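Local structure of 1-deoxy-D-xylulose 5-phosphate reductoisomerase (Zymomonas mobilis, 1R0K) at residues R5-L10 with Y31-L36; A94-A99 with G117-L122; A105-T110 with L122-S127; A113-K118 with R140-T145; L147-E152 with G271-W276. The protein catalyses the NADPH-dependent rearrangement and reduction of 1-deoxy-D-xylulose 5-phosphate to 2-C-methyl-D-erythritol 4-phosphate, a divalent-metal-requiring step of non-mevalonate isoprenoid synthesis. All blocks are in the same frame, centred on the assembly; numbering follows the deposited sequence.

Interaction 1 of 5, residues R5-L10 with Y31-L36; sequences RTVTVL and YQVIAL
Arg5 to Val9 pair in parallel with Tyr31 to Leu36, and nearly every polar backbone group between the two strands finds a partner. Gln32 is bonded through both its N and its O: its N gives a hydrogen to Arg5 O at 2.8 Å, and its O takes one from Val7 N, also at 2.8 Å. Ile34 N then reaches Val7 O in an almost straight bond (172°). Here the register slips by one residue, a beta bulge at Ile34, and the extra N-H that results, that of Ala35, turns to a side chain: Ala35 N to Thr8 OG1 is 3.2 Å. The threonine oxygen is set beside its own backbone N by chi1 of -79°, and it also packs on Ile34 CB. Regular pairing resumes with Val9 N to Ala35 O at 3.0 Å.

On one face of the sheet the Arg5 chain runs out fully extended alongside the Tyr31 ring, Arg5 CD lying 4.0 Å from Tyr31 CE2. A water takes a hydrogen from Arg5 NH1 and is bonded to Tyr31 OH, while Arg5 NE makes a salt bridge to Asp95. Val7 CG1 meets Tyr31 CD2 at 3.7 Å, and Val9 CB lies beside Leu36 CD2; helix 15-25 covers these valines. On the other face Thr6 CB and CG2 lean on the end of Ile34, and Thr6 OG1 accepts from Asp95 N.

At the bulge a threonine hydroxyl supplies the acceptor for Ala35 N, so the shift in register does not strand that N-H.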
# COMPACT_ATOMS: atom_id res chain seq x y z
N ARG B 5 24.37 -14.85 -5.35
CA ARG B 5 24.43 -13.91 -4.25
C ARG B 5 24.67 -14.73 -2.98
O ARG B 5 23.97 -15.72 -2.74
CB ARG B 5 23.12 -13.14 -4.14
CG ARG B 5 23.14 -12.02 -3.12
CD ARG B 5 21.76 -11.40 -2.96
NE ARG B 5 21.81 -10.20 -2.13
CZ ARG B 5 20.75 -9.55 -1.68
NH1 ARG B 5 19.53 -10.00 -1.97
NH2 ARG B 5 20.89 -8.46 -0.95
N THR B 6 25.64 -14.33 -2.18
CA THR B 6 25.96 -15.05 -0.95
C THR B 6 25.03 -14.71 0.21
O THR B 6 24.72 -13.54 0.45
CB THR B 6 27.42 -14.79 -0.52
OG1 THR B 6 27.64 -13.38 -0.37
CG2 THR B 6 28.39 -15.33 -1.56
N VAL B 7 24.59 -15.74 0.92
CA VAL B 7 23.67 -15.55 2.04
C VAL B 7 24.07 -16.31 3.30
O VAL B 7 24.61 -17.42 3.24
CB VAL B 7 22.24 -15.97 1.67
CG1 VAL B 7 21.75 -15.17 0.48
CG2 VAL B 7 22.20 -17.46 1.35
N THR B 8 23.79 -15.70 4.44
CA THR B 8 24.06 -16.30 5.74
C THR B 8 22.79 -16.19 6.57
O THR B 8 22.14 -15.14 6.59
CB THR B 8 25.22 -15.61 6.47
OG1 THR B 8 26.46 -16.07 5.92
CG2 THR B 8 25.18 -15.90 7.96
N VAL B 9 22.44 -17.28 7.24
CA VAL B 9 21.25 -17.28 8.08
C VAL B 9 21.65 -17.54 9.52
O VAL B 9 22.09 -18.64 9.88
CB VAL B 9 20.26 -18.36 7.63
CG1 VAL B 9 18.97 -18.26 8.46
CG2 VAL B 9 19.96 -18.20 6.15
N LEU B 10 21.51 -16.51 10.35
CA LEU B 10 21.82 -16.62 11.77
C LEU B 10 20.52 -17.04 12.44
O LEU B 10 19.56 -16.27 12.47
CB LEU B 10 22.29 -15.26 12.30
CG LEU B 10 23.44 -14.62 11.51
CD1 LEU B 10 23.74 -13.25 12.09
CD2 LEU B 10 24.69 -15.52 11.57
N TYR B 31 21.26 -18.15 -5.04
CA TYR B 31 21.91 -17.94 -3.75
C TYR B 31 22.93 -18.99 -3.36
O TYR B 31 22.72 -20.19 -3.55
CB TYR B 31 20.85 -17.86 -2.65
CG TYR B 31 19.80 -16.81 -2.92
CD1 TYR B 31 18.49 -17.17 -3.24
CD2 TYR B 31 20.12 -15.46 -2.87
CE1 TYR B 31 17.53 -16.21 -3.52
CE2 TYR B 31 19.17 -14.48 -3.15
CZ TYR B 31 17.88 -14.86 -3.48
OH TYR B 31 16.93 -13.90 -3.76
N GLN B 32 24.03 -18.52 -2.77
CA GLN B 32 25.10 -19.37 -2.29
C GLN B 32 25.19 -19.21 -0.78
O GLN B 32 25.51 -18.14 -0.27
CB GLN B 32 26.43 -18.96 -2.94
CG GLN B 32 27.65 -19.47 -2.19
CD GLN B 32 28.94 -19.27 -2.96
OE1 GLN B 32 29.20 -18.19 -3.50
NE2 GLN B 32 29.75 -20.32 -3.03
N VAL B 33 24.90 -20.29 -0.06
CA VAL B 33 24.92 -20.25 1.39
C VAL B 33 26.32 -20.26 1.98
O VAL B 33 27.11 -21.17 1.72
CB VAL B 33 24.14 -21.44 1.98
CG1 VAL B 33 24.19 -21.39 3.49
CG2 VAL B 33 22.71 -21.40 1.49
N ILE B 34 26.63 -19.24 2.77
CA ILE B 34 27.93 -19.15 3.41
C ILE B 34 27.84 -19.85 4.76
O ILE B 34 28.32 -20.97 4.92
CB ILE B 34 28.34 -17.67 3.64
CG1 ILE B 34 28.41 -16.94 2.29
CG2 ILE B 34 29.71 -17.61 4.32
CD1 ILE B 34 29.40 -17.53 1.31
N ALA B 35 27.21 -19.21 5.74
CA ALA B 35 27.09 -19.81 7.05
C ALA B 35 25.65 -19.97 7.51
O ALA B 35 24.77 -19.18 7.15
CB ALA B 35 27.87 -19.00 8.07
N LEU B 36 25.42 -21.01 8.30
CA LEU B 36 24.12 -21.26 8.90
C LEU B 36 24.43 -21.49 10.36
O LEU B 36 25.43 -22.12 10.69
CB LEU B 36 23.47 -22.52 8.31
CG LEU B 36 23.08 -22.54 6.83
CD1 LEU B 36 22.33 -23.83 6.55
CD2 LEU B 36 22.21 -21.33 6.48
O HOH W 1 18.46 -11.51 -4.21

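Interaction 2 of 5, residues A94-A99 with G117-L122; sequences ADWTMA and GKTVAL
Thr97 and Ala121 hold the middle of this parallel strand pair through backbone hydrogen bonds. Asp95 O accepts from Thr119 N, Thr97 N gives to Thr119 O, Ala121 N reaches Thr97 O at 2.7 Å, and Ala99 N meets Ala121 O in the straightest of the four, at 171°. Trp96 and Val120 add CA-H...O contacts to Thr119 O and Thr97 O.

Apolar contacts fill both faces. With CG anti to the backbone N (chi1 -171°), the Trp96 indole reaches the neighbouring strand obliquely: Trp96 CD1 is 3.5 Å from Thr119 CG2, and Trp96 CZ2 is 3.5 Å from Ala121 CB. Met98, bent at chi2 and chi3, folds its CE back to 3.9 Å from the same Ala121 CB. On the opposite face Ala99 CB touches both Val120 CG1 and Leu122 CD1, covered by helix 107-115.

Water serves the N-terminal end of the pair. One molecule donates to Ala94 O and to Thr119 O and is bonded to Thr97 OG1, joining three groups; a second donates to Asp95 O and is bonded to Thr119 OG1. Asp95 OD1 lies 4.0 Å from Lys118 CD, against the aliphatic part of the lysine, while the carboxylate itself pairs with Arg5. Trp96 NE1 finds its acceptor in Thr273 O of helix 267-275.

Thus Trp96 and Met98 pack on methyl groups of strand 119-122, while waters give Asp95 O and Thr119 O a second hydrogen where the strands begin, in a beta-alpha-beta unit of the Rossmann-type domain.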
# COMPACT_ATOMS: atom_id res chain seq x y z
N ALA B 94 28.81 -12.57 3.81
CA ALA B 94 27.59 -12.76 3.04
C ALA B 94 26.99 -11.42 2.60
O ALA B 94 26.93 -10.48 3.39
CB ALA B 94 26.57 -13.52 3.86
N ASP B 95 26.55 -11.34 1.35
CA ASP B 95 25.96 -10.09 0.87
C ASP B 95 24.60 -9.90 1.54
O ASP B 95 24.15 -8.78 1.75
CB ASP B 95 25.78 -10.12 -0.65
CG ASP B 95 25.30 -8.78 -1.19
OD1 ASP B 95 26.07 -7.79 -1.11
OD2 ASP B 95 24.16 -8.70 -1.70
N TRP B 96 23.95 -11.01 1.88
CA TRP B 96 22.64 -10.96 2.51
C TRP B 96 22.67 -11.81 3.77
O TRP B 96 23.02 -12.99 3.71
CB TRP B 96 21.57 -11.48 1.56
CG TRP B 96 20.17 -11.26 2.05
CD1 TRP B 96 19.42 -10.13 1.89
CD2 TRP B 96 19.35 -12.20 2.75
NE1 TRP B 96 18.18 -10.31 2.44
CE2 TRP B 96 18.10 -11.57 2.98
CE3 TRP B 96 19.53 -13.52 3.20
CZ2 TRP B 96 17.05 -12.21 3.64
CZ3 TRP B 96 18.49 -14.16 3.86
CH2 TRP B 96 17.26 -13.50 4.07
N THR B 97 22.31 -11.20 4.89
CA THR B 97 22.32 -11.90 6.17
C THR B 97 20.98 -11.84 6.88
O THR B 97 20.44 -10.76 7.12
CB THR B 97 23.36 -11.30 7.15
OG1 THR B 97 24.67 -11.41 6.59
CG2 THR B 97 23.32 -12.03 8.50
N MET B 98 20.44 -13.01 7.20
CA MET B 98 19.19 -13.08 7.94
C MET B 98 19.61 -13.16 9.40
O MET B 98 20.22 -14.14 9.82
CB MET B 98 18.39 -14.33 7.54
CG MET B 98 17.22 -14.65 8.48
SD MET B 98 16.06 -13.28 8.72
CE MET B 98 15.14 -13.37 7.22
N ALA B 99 19.32 -12.11 10.17
CA ALA B 99 19.67 -12.07 11.58
C ALA B 99 18.46 -12.55 12.36
O ALA B 99 17.59 -11.75 12.71
CB ALA B 99 20.03 -10.66 11.99
N GLY B 117 28.48 -3.79 6.48
CA GLY B 117 27.90 -2.90 5.49
C GLY B 117 27.11 -3.41 4.31
O GLY B 117 26.79 -2.63 3.42
N LYS B 118 26.77 -4.70 4.28
CA LYS B 118 25.99 -5.21 3.16
C LYS B 118 24.50 -5.18 3.49
O LYS B 118 24.00 -4.17 4.00
CB LYS B 118 26.44 -6.63 2.81
CG LYS B 118 27.92 -6.71 2.45
CD LYS B 118 28.27 -5.67 1.41
CE LYS B 118 29.77 -5.55 1.22
NZ LYS B 118 30.11 -4.50 0.22
N THR B 119 23.79 -6.26 3.21
CA THR B 119 22.36 -6.29 3.49
C THR B 119 22.04 -7.20 4.68
O THR B 119 22.49 -8.34 4.74
CB THR B 119 21.54 -6.75 2.26
OG1 THR B 119 21.80 -5.86 1.17
CG2 THR B 119 20.04 -6.73 2.55
N VAL B 120 21.27 -6.67 5.61
CA VAL B 120 20.88 -7.41 6.80
C VAL B 120 19.37 -7.42 6.97
O VAL B 120 18.75 -6.36 7.12
CB VAL B 120 21.50 -6.81 8.08
CG1 VAL B 120 21.11 -7.63 9.30
CG2 VAL B 120 23.02 -6.75 7.94
N ALA B 121 18.77 -8.61 6.91
CA ALA B 121 17.33 -8.75 7.12
C ALA B 121 17.25 -8.97 8.63
O ALA B 121 17.73 -9.98 9.14
CB ALA B 121 16.79 -9.97 6.34
N LEU B 122 16.65 -8.01 9.33
CA LEU B 122 16.58 -8.07 10.79
C LEU B 122 15.31 -8.64 11.41
O LEU B 122 14.23 -8.09 11.24
CB LEU B 122 16.83 -6.67 11.36
CG LEU B 122 16.80 -6.52 12.89
CD1 LEU B 122 17.87 -7.40 13.51
CD2 LEU B 122 17.03 -5.06 13.27
O HOH W 2 25.09 -9.25 4.89
O HOH W 3 23.97 -6.19 -0.02

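Interaction 3 of 5, residues A105-T110 with L122-S127; sequences AGLKAT and LANKES
Leu107 and Ser127, whose CA atoms are 5.8 Å apart, lie in the first turns of helices 107-115 and 126-129, which approach each other there. Gly106 closes a short 3-10 segment before helix 107-115, and Asn124 precedes the turn leading into helix 126-129; their CA atoms are 6.9 Å apart. Gly106 brings its bare CA to 4.1 Å from Asn124 ND2.

Leu107 presses its CD2 branch against the other helix, 3.5 Å from Ser127 N and 3.8 Å from Glu126 CB. Thr110 turns CG2 to Ser127 OG at 3.3 Å and to Leu122 CD1, the threonine and Leu122 side chains crossing at about a right angle. Each side ties up its own hydroxyl: Thr110 OG1 gives to Gly106 O at 2.6 Å, and Ser127 OG gives to Asn124 OD1. That amide oxygen is gripped twice, since Ser127 N also donates to it, nearly along the C=O axis, as a helix cap. Asn124 ND2 binds Ile101 O and Gly103 O, which fixes the amide's rotation.

Asn124 and Glu126 are predicted NADPH ligands and Lys125 a predicted substrate ligand. The pair lies beyond the C-terminal ends of strands 96-99 and 119-122, with Leu107 covered by helices 132-142 and 365-385.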
# COMPACT_ATOMS: atom_id res chain seq x y z
N ALA B 105 21.47 -12.75 23.14
CA ALA B 105 22.51 -13.64 22.62
C ALA B 105 22.74 -13.44 21.13
O ALA B 105 23.71 -13.94 20.57
CB ALA B 105 22.14 -15.08 22.90
N GLY B 106 21.85 -12.69 20.48
CA GLY B 106 22.00 -12.46 19.06
C GLY B 106 22.54 -11.08 18.73
O GLY B 106 22.86 -10.80 17.58
N LEU B 107 22.66 -10.23 19.74
CA LEU B 107 23.15 -8.86 19.54
C LEU B 107 24.53 -8.76 18.89
O LEU B 107 24.71 -8.02 17.91
CB LEU B 107 23.15 -8.10 20.87
CG LEU B 107 21.79 -7.77 21.50
CD1 LEU B 107 22.00 -7.05 22.82
CD2 LEU B 107 20.96 -6.91 20.55
N LYS B 108 25.50 -9.48 19.44
CA LYS B 108 26.87 -9.45 18.93
C LYS B 108 27.01 -9.81 17.46
O LYS B 108 27.67 -9.10 16.70
CB LYS B 108 27.76 -10.37 19.77
CG LYS B 108 28.21 -9.79 21.08
CD LYS B 108 29.21 -8.68 20.85
CE LYS B 108 29.81 -8.19 22.16
NZ LYS B 108 30.85 -7.15 21.92
N ALA B 109 26.40 -10.92 17.06
CA ALA B 109 26.48 -11.36 15.67
C ALA B 109 25.72 -10.40 14.76
O ALA B 109 26.16 -10.11 13.65
CB ALA B 109 25.92 -12.78 15.53
N THR B 110 24.58 -9.92 15.25
CA THR B 110 23.76 -9.00 14.47
C THR B 110 24.54 -7.72 14.20
O THR B 110 24.59 -7.25 13.06
CB THR B 110 22.45 -8.68 15.22
OG1 THR B 110 21.69 -9.88 15.39
CG2 THR B 110 21.61 -7.67 14.45
N LEU B 122 16.65 -8.01 9.33
CA LEU B 122 16.58 -8.07 10.79
C LEU B 122 15.31 -8.64 11.41
O LEU B 122 14.23 -8.09 11.24
CB LEU B 122 16.83 -6.67 11.36
CG LEU B 122 16.80 -6.52 12.89
CD1 LEU B 122 17.87 -7.40 13.51
CD2 LEU B 122 17.03 -5.06 13.27
N ALA B 123 15.48 -9.73 12.14
CA ALA B 123 14.38 -10.40 12.83
C ALA B 123 14.58 -10.28 14.34
O ALA B 123 13.61 -10.17 15.10
CB ALA B 123 14.31 -11.86 12.41
N ASN B 124 15.83 -10.30 14.79
CA ASN B 124 16.16 -10.18 16.21
C ASN B 124 15.56 -8.88 16.76
O ASN B 124 15.83 -7.80 16.25
CB ASN B 124 17.68 -10.18 16.41
CG ASN B 124 18.09 -9.87 17.85
OD1 ASN B 124 18.23 -8.70 18.23
ND2 ASN B 124 18.26 -10.91 18.65
N LYS B 125 14.75 -8.99 17.81
CA LYS B 125 14.09 -7.83 18.40
C LYS B 125 14.93 -6.99 19.37
O LYS B 125 14.78 -5.77 19.42
CB LYS B 125 12.80 -8.28 19.11
CG LYS B 125 11.80 -8.97 18.18
CD LYS B 125 10.59 -9.46 18.96
CE LYS B 125 9.56 -10.09 18.04
NZ LYS B 125 10.08 -11.33 17.40
N GLU B 126 15.79 -7.64 20.15
CA GLU B 126 16.61 -6.91 21.11
C GLU B 126 17.48 -5.86 20.42
O GLU B 126 17.78 -4.81 21.00
CB GLU B 126 17.51 -7.88 21.89
CG GLU B 126 16.81 -8.73 22.94
CD GLU B 126 15.86 -9.76 22.34
OE1 GLU B 126 16.05 -10.15 21.17
OE2 GLU B 126 14.93 -10.19 23.06
N SER B 127 17.88 -6.15 19.19
CA SER B 127 18.71 -5.23 18.43
C SER B 127 18.16 -3.81 18.41
O SER B 127 18.91 -2.85 18.59
CB SER B 127 18.88 -5.73 16.99
OG SER B 127 19.64 -6.92 16.96

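Interaction 4 of 5, residues A113-K118 with R140-T145; sequences AIRKGK and REHGTT
Ile114 O is gripped from opposite faces of its carbonyl plane: Gly117 N reaches it at 2.9 Å from within the same helix end, and Thr144 OG1 crosses over to donate at 2.5 Å. The second bond is very short. Thr144 brings its hydroxyl there with OG1 beside its own backbone N (chi1 -50°), and Thr144 OG1 also packs on Ile114 CG2 at 3.6 Å. Its methyl, CG2, touches Lys118 O. Lys118 O also accepts from Thr145 N at 2.8 Å, almost straight at 173°, the bond with which strand 145-148 joins the edge of strand 119-122.

His142 lays its ring against the end region of helix 107-115, at Arg115. Arg115 O sits over one face, 3.0 Å from His142 CD2 and offset toward the rim, and Arg115 CA makes a CH-pi contact on that side, 3.8 Å from the ring centroid; the CG of Glu141 covers the opposite face. Arg115 CG reaches the ring at CE1, beyond which the extended arginine chain carries its guanidinium away. A hydrogen bond from ND1 to Ala138 O, one turn back, restrains the ring's rotation.

Gly117 and Gly143 each follow a helix with positive phi and turn the chain toward the sheet. Gly117 CA tucks in 3.3 Å from His142 O, and a water lies within hydrogen-bonding distance of Gly117 O and His142 O. Helices 107-115 and 132-142 so lead side by side into the neighbouring parallel strands 119-122 and 145-148, as in the repeated beta-alpha-beta crossovers of a Rossmann-like domain.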
# COMPACT_ATOMS: atom_id res chain seq x y z
N ALA B 113 27.35 -8.35 11.67
CA ALA B 113 26.84 -8.41 10.31
C ALA B 113 26.53 -7.00 9.79
O ALA B 113 26.87 -6.65 8.65
CB ALA B 113 25.57 -9.26 10.26
N ILE B 114 25.88 -6.19 10.61
CA ILE B 114 25.56 -4.83 10.21
C ILE B 114 26.82 -4.04 9.87
O ILE B 114 26.86 -3.32 8.88
CB ILE B 114 24.78 -4.09 11.32
CG1 ILE B 114 23.35 -4.64 11.40
CG2 ILE B 114 24.77 -2.60 11.05
CD1 ILE B 114 22.53 -4.08 12.53
N ARG B 115 27.86 -4.21 10.69
CA ARG B 115 29.12 -3.50 10.46
C ARG B 115 29.82 -3.86 9.15
O ARG B 115 30.66 -3.10 8.67
CB ARG B 115 30.06 -3.72 11.66
CG ARG B 115 29.67 -2.87 12.88
CD ARG B 115 30.49 -3.22 14.11
NE ARG B 115 30.32 -2.22 15.17
CZ ARG B 115 30.78 -2.36 16.41
NH1 ARG B 115 31.45 -3.45 16.76
NH2 ARG B 115 30.59 -1.39 17.30
N LYS B 116 29.46 -5.01 8.57
CA LYS B 116 30.06 -5.42 7.30
C LYS B 116 29.51 -4.58 6.16
O LYS B 116 29.97 -4.66 5.03
CB LYS B 116 29.80 -6.90 7.02
CG LYS B 116 30.66 -7.83 7.84
CD LYS B 116 32.13 -7.61 7.54
CE LYS B 116 33.01 -8.40 8.47
NZ LYS B 116 34.45 -8.18 8.17
N GLY B 117 28.48 -3.79 6.48
CA GLY B 117 27.90 -2.90 5.49
C GLY B 117 27.11 -3.41 4.31
O GLY B 117 26.79 -2.63 3.42
N LYS B 118 26.77 -4.70 4.28
CA LYS B 118 25.99 -5.21 3.16
C LYS B 118 24.50 -5.18 3.49
O LYS B 118 24.00 -4.17 4.00
CB LYS B 118 26.44 -6.63 2.81
CG LYS B 118 27.92 -6.71 2.45
CD LYS B 118 28.27 -5.67 1.41
CE LYS B 118 29.77 -5.55 1.22
NZ LYS B 118 30.11 -4.50 0.22
N ARG B 140 24.21 3.59 9.80
CA ARG B 140 24.60 4.85 9.18
C ARG B 140 26.09 4.89 8.91
O ARG B 140 26.53 5.38 7.88
CB ARG B 140 24.18 6.02 10.08
CG ARG B 140 24.70 7.40 9.65
CD ARG B 140 23.76 8.50 10.11
NE ARG B 140 23.22 8.26 11.45
CZ ARG B 140 21.94 8.43 11.77
NH1 ARG B 140 21.06 8.84 10.86
NH2 ARG B 140 21.52 8.17 13.01
N GLU B 141 26.88 4.36 9.84
CA GLU B 141 28.33 4.37 9.67
C GLU B 141 28.83 3.46 8.55
O GLU B 141 29.76 3.82 7.83
CB GLU B 141 29.04 3.98 10.97
CG GLU B 141 30.55 3.96 10.79
CD GLU B 141 31.31 3.67 12.07
OE1 GLU B 141 30.93 4.22 13.12
OE2 GLU B 141 32.29 2.89 12.02
N HIS B 142 28.21 2.29 8.40
CA HIS B 142 28.68 1.37 7.37
C HIS B 142 27.84 1.28 6.10
O HIS B 142 28.08 0.40 5.27
CB HIS B 142 28.88 -0.02 7.97
CG HIS B 142 29.86 -0.05 9.11
ND1 HIS B 142 29.48 0.05 10.43
CD2 HIS B 142 31.21 -0.14 9.11
CE1 HIS B 142 30.55 0.04 11.20
NE2 HIS B 142 31.61 -0.08 10.42
N GLY B 143 26.89 2.18 5.95
CA GLY B 143 26.05 2.19 4.76
C GLY B 143 25.31 0.88 4.57
O GLY B 143 25.06 0.44 3.44
N THR B 144 24.95 0.26 5.69
CA THR B 144 24.25 -1.01 5.68
C THR B 144 22.82 -0.88 5.19
O THR B 144 22.14 0.12 5.45
CB THR B 144 24.20 -1.60 7.10
OG1 THR B 144 25.52 -1.59 7.67
CG2 THR B 144 23.68 -3.04 7.08
N THR B 145 22.35 -1.90 4.47
CA THR B 145 20.98 -1.91 4.01
C THR B 145 20.25 -2.75 5.05
O THR B 145 20.42 -3.96 5.11
CB THR B 145 20.83 -2.59 2.64
OG1 THR B 145 21.53 -1.82 1.66
CG2 THR B 145 19.35 -2.68 2.25
O HOH W 4 28.06 -0.24 2.53

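Interaction 5 of 5, residues L147-E152 with G271-W276; sequences LPVDSE and GHTLAW
The edge strand of the parallel sheet, 145-148, packs here against helix 267-275, and its chain then runs straight on into the predicted metal- and substrate-binding residues Asp150, Ser151 and Glu152. Leu147 carries most of the contact. Its CG is turned beside the backbone N (chi1 -53°), which directs the branched end toward the C-terminal end of the helix. Leu147 CD1 meets Thr273 O at 3.3 Å and Trp276 CB at 3.7 Å, fitting between the last turn and the residue that follows it. Leu147 CD2 lies over a face of the Trp276 indole in a CH-pi contact, 4.2 Å from the centroid of the five-membered ring and 16° off its normal. The leucine and tryptophan side chains cross at about a right angle, with the methyl over the ring face.

Thr273 offers its methyl to the strand. Thr273 CG2 packs against Leu147 CB at 3.8 Å, lies 3.6 Å from Pro148 O and also reaches Val149 CG2, at 4.2 Å. Its hydroxyl is held within its own helix by Ile270 O. Phe157 of helix 151-159 adds to the packing on Leu147.

Between these segments the contact is thus one of methyl groups, carbonyl oxygens and one aromatic face. Val149 also touches Met98 of strand 96-99 and Ala121 of strand 119-122, and Pro148 O is bound by Asn154. It is a helix laid over one face of a Rossmann-like sheet, near its edge strand, just where the chain leaves that strand for the predicted metal site.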
# COMPACT_ATOMS: atom_id res chain seq x y z
N LEU B 147 16.84 -4.27 6.48
CA LEU B 147 15.47 -4.61 6.10
C LEU B 147 14.77 -5.35 7.23
O LEU B 147 15.17 -6.46 7.60
CB LEU B 147 15.49 -5.46 4.83
CG LEU B 147 16.29 -4.86 3.67
CD1 LEU B 147 16.50 -5.91 2.57
CD2 LEU B 147 15.57 -3.63 3.13
N PRO B 148 13.71 -4.75 7.80
CA PRO B 148 12.96 -5.37 8.90
C PRO B 148 12.15 -6.57 8.42
O PRO B 148 11.45 -6.50 7.41
CB PRO B 148 12.08 -4.23 9.40
CG PRO B 148 11.79 -3.47 8.11
CD PRO B 148 13.14 -3.44 7.43
N VAL B 149 12.24 -7.67 9.17
CA VAL B 149 11.57 -8.92 8.81
C VAL B 149 10.17 -9.13 9.39
O VAL B 149 9.30 -9.69 8.71
CB VAL B 149 12.45 -10.12 9.21
CG1 VAL B 149 11.70 -11.43 9.01
CG2 VAL B 149 13.73 -10.10 8.38
N ASP B 150 9.95 -8.71 10.63
CA ASP B 150 8.65 -8.92 11.25
C ASP B 150 7.49 -8.27 10.49
O ASP B 150 7.64 -7.23 9.85
CB ASP B 150 8.70 -8.46 12.71
CG ASP B 150 9.62 -9.33 13.56
OD1 ASP B 150 9.92 -10.47 13.13
OD2 ASP B 150 10.04 -8.90 14.65
N SER B 151 6.32 -8.91 10.56
CA SER B 151 5.12 -8.48 9.85
C SER B 151 4.75 -7.02 9.79
O SER B 151 4.55 -6.47 8.71
CB SER B 151 3.90 -9.26 10.35
OG SER B 151 4.06 -10.64 10.08
N GLU B 152 4.64 -6.37 10.95
CA GLU B 152 4.28 -4.97 10.97
C GLU B 152 5.36 -4.07 10.40
O GLU B 152 5.09 -3.16 9.61
CB GLU B 152 3.98 -4.52 12.41
CG GLU B 152 2.75 -5.17 13.05
CD GLU B 152 3.00 -6.57 13.57
OE1 GLU B 152 4.18 -6.97 13.73
OE2 GLU B 152 2.01 -7.27 13.85
N GLY B 271 10.52 -13.00 1.93
CA GLY B 271 10.76 -12.94 0.50
C GLY B 271 11.04 -11.51 0.06
O GLY B 271 11.83 -11.27 -0.85
N HIS B 272 10.37 -10.55 0.69
CA HIS B 272 10.58 -9.15 0.35
C HIS B 272 12.00 -8.71 0.72
O HIS B 272 12.66 -8.02 -0.06
CB HIS B 272 9.55 -8.26 1.07
CG HIS B 272 9.91 -6.80 1.09
ND1 HIS B 272 10.76 -6.25 2.04
CD2 HIS B 272 9.55 -5.78 0.27
CE1 HIS B 272 10.90 -4.96 1.80
NE2 HIS B 272 10.18 -4.65 0.74
N THR B 273 12.48 -9.12 1.89
CA THR B 273 13.82 -8.71 2.30
C THR B 273 14.90 -9.45 1.51
O THR B 273 15.98 -8.91 1.26
CB THR B 273 14.06 -8.93 3.82
OG1 THR B 273 14.12 -10.34 4.10
CG2 THR B 273 12.94 -8.30 4.63
N LEU B 274 14.60 -10.68 1.11
CA LEU B 274 15.55 -11.49 0.36
C LEU B 274 15.73 -10.98 -1.07
O LEU B 274 16.85 -10.89 -1.57
CB LEU B 274 15.09 -12.96 0.36
CG LEU B 274 16.01 -13.95 -0.36
CD1 LEU B 274 17.42 -13.87 0.24
CD2 LEU B 274 15.46 -15.37 -0.24
N ALA B 275 14.63 -10.61 -1.73
CA ALA B 275 14.70 -10.13 -3.10
C ALA B 275 15.03 -8.64 -3.25
O ALA B 275 15.56 -8.22 -4.28
CB ALA B 275 13.39 -10.43 -3.83
N TRP B 276 14.72 -7.85 -2.22
CA TRP B 276 14.96 -6.40 -2.26
C TRP B 276 16.29 -6.07 -2.95
O TRP B 276 17.30 -6.70 -2.66
CB TRP B 276 14.97 -5.82 -0.84
CG TRP B 276 14.80 -4.34 -0.83
CD1 TRP B 276 13.62 -3.65 -0.86
CD2 TRP B 276 15.84 -3.35 -0.90
NE1 TRP B 276 13.86 -2.30 -0.95
CE2 TRP B 276 15.21 -2.09 -0.97
CE3 TRP B 276 17.24 -3.42 -0.91
CZ2 TRP B 276 15.94 -0.90 -1.06
CZ3 TRP B 276 17.96 -2.23 -0.99
CH2 TRP B 276 17.31 -0.99 -1.07

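Overall arrangement
Interactions 1, 2 and 5 follow one another across a single parallel sheet, in which strands 5-10 and 96-99 are neighbours, as are 119-122 and 145-148; the centres of interactions 1 and 2 lie about 9 Å apart. Thr8 O to Met98 N and Leu122 N to Leu147 O, both 2.8 Å, are probable hydrogen bonds that knit them together. Interaction 4 closes the end of the sheet where strands 119-122 and 145-148 begin, and interaction 3 the end where 96-99 and 119-122 finish, their centres about 14 Å apart. The predicted NADPH, substrate and metal ligands gather at the latter end, where Lys125 of interaction 3 faces Asp150 of interaction 5 (Lys125 CE to Asp150 OD2 3.6 Å).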